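Local structure of ABC transporter sugar binding protein (Xanthomonas axonopodis pv. citri, 3UOR) at residues E46-F51 against I58-Q63; K225-Y230 against L386-V391. The protein probably binds maltose or related sugars in the periplasm and delivers them to an ABC importer, as periplasmic maltose-binding proteins do. All coordinates share one frame; numbering follows the deposited sequence.

Contact 1: E46-F51 against I58-Q63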
# COMPACT_ATOMS: atom_id res chain seq x y z
N GLU A 46 13.71 18.56 -1.65
CA GLU A 46 14.10 19.20 -2.91
C GLU A 46 12.92 19.99 -3.44
O GLU A 46 13.06 21.12 -3.91
CB GLU A 46 14.49 18.18 -3.96
CG GLU A 46 15.69 17.35 -3.63
CD GLU A 46 15.96 16.33 -4.71
OE1 GLU A 46 16.21 15.17 -4.35
OE2 GLU A 46 15.88 16.69 -5.91
N LEU A 47 11.76 19.35 -3.38
CA LEU A 47 10.53 19.93 -3.90
C LEU A 47 10.16 21.19 -3.15
O LEU A 47 9.68 22.14 -3.76
CB LEU A 47 9.38 18.91 -3.84
CG LEU A 47 9.35 17.83 -4.92
CD1 LEU A 47 10.69 17.22 -5.13
CD2 LEU A 47 8.34 16.77 -4.55
N VAL A 48 10.37 21.23 -1.84
CA VAL A 48 9.94 22.41 -1.08
C VAL A 48 10.79 23.61 -1.47
O VAL A 48 10.34 24.76 -1.37
CB VAL A 48 9.93 22.20 0.46
CG1 VAL A 48 9.25 20.92 0.82
CG2 VAL A 48 11.33 22.23 1.03
N ALA A 49 12.02 23.35 -1.92
CA ALA A 49 12.88 24.42 -2.41
C ALA A 49 12.13 25.26 -3.43
O ALA A 49 12.11 26.49 -3.34
CB ALA A 49 14.17 23.85 -3.00
N ASP A 50 11.49 24.60 -4.40
CA ASP A 50 10.72 25.33 -5.41
C ASP A 50 9.43 25.93 -4.84
O ASP A 50 8.91 26.90 -5.38
CB ASP A 50 10.40 24.42 -6.59
CG ASP A 50 9.43 25.06 -7.56
OD1 ASP A 50 8.22 24.78 -7.46
OD2 ASP A 50 9.86 25.81 -8.44
N PHE A 51 8.91 25.35 -3.75
CA PHE A 51 7.72 25.90 -3.10
C PHE A 51 8.07 27.21 -2.39
O PHE A 51 7.29 28.17 -2.42
CB PHE A 51 7.12 24.91 -2.11
CG PHE A 51 6.08 25.51 -1.17
CD1 PHE A 51 4.77 25.69 -1.58
CD2 PHE A 51 6.42 25.85 0.13
CE1 PHE A 51 3.81 26.23 -0.72
CE2 PHE A 51 5.47 26.39 1.01
CZ PHE A 51 4.16 26.57 0.58
N ILE A 58 7.13 32.21 3.26
CA ILE A 58 7.01 30.93 3.95
C ILE A 58 8.32 30.16 3.94
O ILE A 58 8.89 29.90 2.89
CB ILE A 58 5.93 30.04 3.31
CG1 ILE A 58 4.55 30.69 3.46
CG2 ILE A 58 5.92 28.67 3.93
CD1 ILE A 58 3.50 30.10 2.55
N HIS A 59 8.81 29.80 5.13
CA HIS A 59 9.93 28.89 5.24
C HIS A 59 9.42 27.52 5.70
O HIS A 59 8.59 27.43 6.61
CB HIS A 59 10.99 29.41 6.22
CG HIS A 59 11.96 28.37 6.68
ND1 HIS A 59 12.78 27.68 5.82
CD2 HIS A 59 12.24 27.90 7.92
CE1 HIS A 59 13.52 26.83 6.50
NE2 HIS A 59 13.22 26.94 7.78
N VAL A 60 9.91 26.47 5.06
CA VAL A 60 9.52 25.11 5.42
C VAL A 60 10.72 24.36 5.99
O VAL A 60 11.73 24.16 5.31
CB VAL A 60 9.00 24.33 4.21
CG1 VAL A 60 8.59 22.94 4.65
CG2 VAL A 60 7.83 25.06 3.55
N ASP A 61 10.60 23.96 7.25
CA ASP A 61 11.65 23.21 7.90
C ASP A 61 11.33 21.73 7.80
O ASP A 61 10.47 21.22 8.52
CB ASP A 61 11.79 23.63 9.36
CG ASP A 61 12.73 22.73 10.14
OD1 ASP A 61 13.62 22.10 9.53
OD2 ASP A 61 12.58 22.66 11.38
N VAL A 62 12.00 21.04 6.88
CA VAL A 62 11.75 19.61 6.69
C VAL A 62 12.65 18.76 7.57
O VAL A 62 13.88 18.86 7.53
CB VAL A 62 11.92 19.19 5.21
CG1 VAL A 62 11.67 17.70 5.06
CG2 VAL A 62 10.96 19.97 4.32
N GLN A 63 12.03 17.92 8.40
CA GLN A 63 12.75 17.01 9.27
C GLN A 63 12.55 15.59 8.77
O GLN A 63 11.41 15.17 8.51
CB GLN A 63 12.25 17.11 10.71
CG GLN A 63 12.83 18.26 11.51
CD GLN A 63 14.22 17.96 12.03
OE1 GLN A 63 15.22 18.38 11.44
NE2 GLN A 63 14.30 17.23 13.14

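Contact 2: K225-Y230 against L386-V391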
# COMPACT_ATOMS: atom_id res chain seq x y z
N LYS A 225 -11.77 -17.93 1.02
CA LYS A 225 -11.51 -18.08 -0.42
C LYS A 225 -10.08 -17.57 -0.71
O LYS A 225 -9.30 -18.21 -1.41
CB LYS A 225 -12.56 -17.32 -1.24
CG LYS A 225 -12.66 -17.69 -2.72
CD LYS A 225 -13.52 -16.65 -3.48
CE LYS A 225 -14.04 -17.13 -4.84
NZ LYS A 225 -13.00 -17.38 -5.87
N ALA A 226 -9.73 -16.44 -0.11
CA ALA A 226 -8.40 -15.85 -0.29
C ALA A 226 -7.29 -16.73 0.29
O ALA A 226 -6.25 -16.98 -0.36
CB ALA A 226 -8.36 -14.43 0.35
N LEU A 227 -7.50 -17.20 1.51
CA LEU A 227 -6.59 -18.19 2.09
C LEU A 227 -6.43 -19.41 1.18
O LEU A 227 -5.31 -19.88 0.94
CB LEU A 227 -7.08 -18.66 3.49
CG LEU A 227 -6.13 -19.65 4.19
CD1 LEU A 227 -4.74 -18.99 4.34
CD2 LEU A 227 -6.70 -20.04 5.57
N GLY A 228 -7.53 -19.91 0.66
CA GLY A 228 -7.46 -21.06 -0.23
C GLY A 228 -6.60 -20.82 -1.46
O GLY A 228 -5.70 -21.63 -1.79
N PHE A 229 -6.87 -19.71 -2.15
CA PHE A 229 -6.15 -19.34 -3.38
C PHE A 229 -4.65 -19.14 -3.09
O PHE A 229 -3.78 -19.65 -3.80
CB PHE A 229 -6.76 -18.05 -3.96
CG PHE A 229 -6.14 -17.59 -5.25
CD1 PHE A 229 -6.20 -18.37 -6.39
CD2 PHE A 229 -5.54 -16.33 -5.33
CE1 PHE A 229 -5.64 -17.93 -7.59
CE2 PHE A 229 -4.98 -15.88 -6.50
CZ PHE A 229 -5.03 -16.68 -7.65
N TYR A 230 -4.35 -18.39 -2.03
CA TYR A 230 -2.97 -18.12 -1.62
C TYR A 230 -2.21 -19.41 -1.20
O TYR A 230 -1.11 -19.68 -1.68
CB TYR A 230 -3.01 -17.10 -0.48
CG TYR A 230 -1.68 -16.78 0.17
CD1 TYR A 230 -0.84 -15.81 -0.37
CD2 TYR A 230 -1.30 -17.39 1.37
CE1 TYR A 230 0.36 -15.47 0.25
CE2 TYR A 230 -0.09 -17.06 1.99
CZ TYR A 230 0.73 -16.09 1.43
OH TYR A 230 1.92 -15.74 2.02
N LEU A 386 1.03 -14.60 10.56
CA LEU A 386 1.62 -15.68 11.36
C LEU A 386 0.85 -16.95 11.13
O LEU A 386 1.42 -18.03 11.02
CB LEU A 386 1.60 -15.35 12.85
CG LEU A 386 2.60 -14.29 13.31
CD1 LEU A 386 2.49 -14.06 14.82
CD2 LEU A 386 4.01 -14.70 12.93
N VAL A 387 -0.47 -16.83 11.07
CA VAL A 387 -1.34 -17.98 10.88
C VAL A 387 -1.17 -18.53 9.48
O VAL A 387 -1.11 -19.74 9.30
CB VAL A 387 -2.79 -17.61 11.12
CG1 VAL A 387 -3.69 -18.62 10.48
CG2 VAL A 387 -3.07 -17.53 12.61
N THR A 388 -1.08 -17.66 8.48
CA THR A 388 -1.01 -18.17 7.11
C THR A 388 0.31 -18.88 6.84
O THR A 388 0.35 -19.87 6.11
CB THR A 388 -1.26 -17.06 6.06
OG1 THR A 388 -0.25 -16.05 6.18
CG2 THR A 388 -2.62 -16.43 6.28
N GLU A 389 1.40 -18.39 7.41
CA GLU A 389 2.67 -19.06 7.24
C GLU A 389 2.61 -20.46 7.87
O GLU A 389 3.25 -21.40 7.39
CB GLU A 389 3.79 -18.25 7.85
CG GLU A 389 5.16 -18.88 7.72
CD GLU A 389 6.23 -18.01 8.32
OE1 GLU A 389 5.91 -17.21 9.23
OE2 GLU A 389 7.39 -18.11 7.89
N ARG A 390 1.82 -20.60 8.92
CA ARG A 390 1.67 -21.90 9.57
C ARG A 390 0.86 -22.84 8.68
O ARG A 390 1.15 -24.03 8.58
CB ARG A 390 0.98 -21.76 10.92
CG ARG A 390 1.46 -22.73 11.96
CD ARG A 390 1.41 -22.07 13.32
NE ARG A 390 0.06 -21.60 13.60
CZ ARG A 390 -0.24 -20.47 14.24
NH1 ARG A 390 0.73 -19.67 14.68
NH2 ARG A 390 -1.51 -20.15 14.44
N VAL A 391 -0.18 -22.29 8.05
CA VAL A 391 -0.96 -23.03 7.09
C VAL A 391 -0.07 -23.50 5.94
O VAL A 391 -0.11 -24.68 5.58
CB VAL A 391 -2.10 -22.17 6.53
CG1 VAL A 391 -2.65 -22.77 5.23
CG2 VAL A 391 -3.18 -22.02 7.58
O HOH W 1 2.26 -16.14 5.01

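Contact 1: E46-F51 against I58-Q63
Phe51 reaches from the last turn of helix 39-52 to the strand 58-64, and the CE2 corner of its ring points at the CG2 methyls of both Ile58 and Val60. With CG anti to the backbone N (chi1 167°), the ring extends well off the helix, and together with those methyls it fills the 8.8 Å between the axes of segments 46-51 and 58-63. The CG2 methyl of Ile58 meets the ring at its edge, near the ring plane, 3.7 Å from Phe51 CE2. The CG2 methyl of Val60 meets the same CE2 obliquely, also at 3.7 Å, and extends to Phe51 CD2, the two side chains crossing at about a right angle. Ile58 adds a second, looser touch through the end of its chain, with CD1 4.1 Å from Phe51 CZ.

The two segments run nearly antiparallel, at 172°, within the second and third elements of a beta-alpha-beta unit, strand 30-36, helix 39-52, strand 58-64. The two strands are parallel, and the helix covers one face of their sheet. Ile58, Val60 and Val62, every second residue of the strand, turn toward it; beta-branched residues suit an extended backbone and carry methyls close to the chain, with restricted chi1. One turn back from Phe51, Val48 fits its shorter side chain where the backbones come closer, its CA 7.1 Å from Val60 CA. Both its methyls abut a single methyl of Val62: Val48 CG1 and Val48 CG2 each lie 4.0 Å from Val62 CG2. Beyond the pair, Leu320 of helix 314-324 packs on Phe51 and Val60, while the Tyr323 ring meets that of Phe51.

Contact 2: K225-Y230 against L386-V391
Two helices that are distant in sequence, 221-235 and 377-394, pack here in a helical part of this solute-binding protein; their segments 225-230 and 386-391 cross at -46°, axes 11.2 Å apart. That spacing is wide for a helix pair, and long side chains on 221-235 bridge it. Leu227, its CG anti to the backbone N (chi1 -177°), extends until CD1 lies 3.8 Å from the CG2 methyl of Thr388; the same CD1 faces Val391 CG1 at 4.4 Å. Tyr230 comes in one turn later, its CE2 4.2 Å from Thr388 CB in an oblique approach. Threonine suits this place because it serves both kinds of neighbour: a chi1 of 61° sets OG1 between the backbone N and the carbonyl carbon and CG2 anti to the carbonyl carbon, turning the methyl to Leu227 and the hydroxyl to polar partners. A water joins the two hydroxyls, 3.0 Å from Tyr230 OH and 2.8 Å from Thr388 OG1. Thr388 OG1 is further hydrogen-bonded to Arg385 O, a turn earlier in its own helix, and to Gln197 NE2. Helix 398-412 packs against the apolar side, His398 touching both Leu227 and Val391, whereas helix 195-202 flanks Tyr230 through Gln196 and Gln197.

Both contacts are buried, yet they lie on opposite sides of the chain's centre, about 45 Å apart between their own centres, and share no helix or strand. Contact 1 is local: six residues separate its segments, and it packs a helix on the face of the sheet, over the last strand of a single beta-alpha-beta unit. Contact 2 is long-range, bringing together segments separated by 155 residues. Their chemistry differs too. Across 46-51 and 58-63 the touching side chains are wholly apolar, as expected where a helix covers a sheet. Between 225-230 and 386-391, helix on helix, a sparser apolar contact, 165 Å² against 204 Å², is supplemented by a water held between two hydroxyls.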